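Local atomic coordinates of GTP-binding protein REM 1 (Homo sapiens, PDB entry 2NZJ), a protein that binds guanine nucleotides, here GDP, and as a Ras-family small GTPase probably acts as a signalling switch through GTP binding and hydrolysis. Residues R127-S130 and V131-R135. Residues are numbered along the deposited sequence; the frame is centred on the assembly and turned at random.
Sequences REVS and VEEGR
Ser130 and Glu133 grip each other reciprocally at the start of helix 131-141, a worked example of the capping box. In one direction the serine hydroxyl, OG, accepts from Glu133 N at 2.8 Å; in the other, Ser130 N donates to Glu133 OE1, also at 2.8 Å and nearly straight at 170°. The carboxylate oxygen is met on its anti side, with the donor somewhat out of the group's plane. Glu133 reaches back because CG lies anti to its own carbonyl carbon (chi1 -70°) and the chain then runs extended, passing alongside the serine with CG 3.0 Å from Ser130 OG. The first helical turn closes behind the cap, where Gly134 N donates to Ser130 O at 3.2 Å. Further out, Val129 CG1 packs 4.0 Å from Glu133 CB, while Arg127 NE holds Val129 O at 2.9 Å and Val131 CG2 sits above one face of the guanidinium, off toward its rim. Two salt bridges tie this turn into the Ras-family fold: Arg127 with Glu147 of strand 144-147, and Glu133 OE1 with Arg90. With the carboxylate gone, as with an alanine here, Ser130 N would probably be left without its acceptor and Arg90 without this mate. Glu133 OE1 thus serves a backbone amide and an arginine together, and the positive charge, along with the amides of the helix start, would be expected to favour the ionised carboxylate.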
loop_
_atom_site.group_PDB
_atom_site.type_symbol
_atom_site.label_atom_id
_atom_site.label_comp_id
_atom_site.label_asym_id
_atom_site.label_seq_id
_atom_site.Cartn_x
_atom_site.Cartn_y
_atom_site.Cartn_z
ATOM N N ARG A 127 -18.292 9.015 -2.342
ATOM C CA ARG A 127 -18.228 7.700 -1.746
ATOM C C ARG A 127 -19.105 6.716 -2.488
ATOM O O ARG A 127 -20.319 6.907 -2.562
ATOM C CB ARG A 127 -18.703 7.846 -0.307
ATOM C CG ARG A 127 -18.438 6.681 0.582
ATOM C CD ARG A 127 -17.583 7.105 1.787
ATOM N NE ARG A 127 -16.818 5.940 2.165
ATOM C CZ ARG A 127 -15.698 5.935 2.864
ATOM N NH1 ARG A 127 -15.136 4.760 3.089
ATOM N NH2 ARG A 127 -15.168 7.046 3.354
ATOM N N GLU A 128 -18.482 5.708 -3.087
ATOM C CA GLU A 128 -19.190 4.575 -3.684
ATOM C C GLU A 128 -18.950 3.320 -2.856
ATOM O O GLU A 128 -19.716 2.374 -2.934
ATOM C CB GLU A 128 -18.743 4.313 -5.132
ATOM C CG GLU A 128 -18.849 5.512 -6.078
ATOM C CD GLU A 128 -18.778 5.137 -7.572
ATOM O OE1 GLU A 128 -18.184 4.077 -7.923
ATOM O OE2 GLU A 128 -19.342 5.905 -8.398
ATOM N N VAL A 129 -17.884 3.305 -2.068
ATOM C CA VAL A 129 -17.546 2.149 -1.262
ATOM C C VAL A 129 -17.591 2.544 0.189
ATOM O O VAL A 129 -16.872 3.449 0.618
ATOM C CB VAL A 129 -16.148 1.641 -1.593
ATOM C CG1 VAL A 129 -15.860 0.412 -0.788
ATOM C CG2 VAL A 129 -16.031 1.350 -3.090
ATOM N N SER A 130 -18.446 1.881 0.954
ATOM C CA SER A 130 -18.624 2.236 2.347
ATOM C C SER A 130 -17.420 1.837 3.178
ATOM O O SER A 130 -16.629 0.987 2.768
ATOM C CB SER A 130 -19.857 1.543 2.909
ATOM O OG SER A 130 -19.565 0.191 3.163
ATOM N N VAL A 131 -17.301 2.439 4.361
ATOM C CA VAL A 131 -16.280 2.029 5.322
ATOM C C VAL A 131 -16.473 0.567 5.680
ATOM O O VAL A 131 -15.521 -0.167 5.807
ATOM C CB VAL A 131 -16.360 2.780 6.674
ATOM C CG1 VAL A 131 -14.965 2.996 7.188
ATOM C CG2 VAL A 131 -17.137 4.086 6.579
ATOM N N GLU A 132 -17.728 0.173 5.872
ATOM C CA GLU A 132 -18.081 -1.184 6.269
ATOM C C GLU A 132 -17.663 -2.178 5.196
ATOM O O GLU A 132 -17.253 -3.287 5.499
ATOM C CB GLU A 132 -19.584 -1.285 6.533
ATOM C CG GLU A 132 -20.097 -0.516 7.789
ATOM C CD GLU A 132 -20.350 1.008 7.574
ATOM O OE1 GLU A 132 -20.248 1.517 6.427
ATOM O OE2 GLU A 132 -20.653 1.701 8.584
ATOM N N GLU A 133 -17.747 -1.768 3.939
ATOM C CA GLU A 133 -17.348 -2.627 2.826
ATOM C C GLU A 133 -15.841 -2.817 2.788
ATOM O O GLU A 133 -15.364 -3.925 2.574
ATOM C CB GLU A 133 -17.901 -2.077 1.514
ATOM C CG GLU A 133 -19.442 -2.251 1.445
ATOM C CD GLU A 133 -20.112 -1.560 0.256
ATOM O OE1 GLU A 133 -19.685 -0.439 -0.121
ATOM O OE2 GLU A 133 -21.087 -2.148 -0.289
ATOM N N GLY A 134 -15.094 -1.751 3.035
ATOM C CA GLY A 134 -13.653 -1.843 3.171
ATOM C C GLY A 134 -13.248 -2.742 4.322
ATOM O O GLY A 134 -12.355 -3.561 4.199
ATOM N N ARG A 135 -13.916 -2.605 5.449
ATOM C CA ARG A 135 -13.604 -3.426 6.607
ATOM C C ARG A 135 -13.881 -4.926 6.365
ATOM O O ARG A 135 -13.035 -5.772 6.661
ATOM C CB ARG A 135 -14.382 -2.934 7.821
ATOM C CG ARG A 135 -13.859 -1.649 8.402
ATOM C CD ARG A 135 -14.538 -1.363 9.746
ATOM N NE ARG A 135 -14.282 0.010 10.206
ATOM C CZ ARG A 135 -15.205 0.872 10.637
ATOM N NH1 ARG A 135 -16.498 0.535 10.705
ATOM N NH2 ARG A 135 -14.824 2.088 11.027
#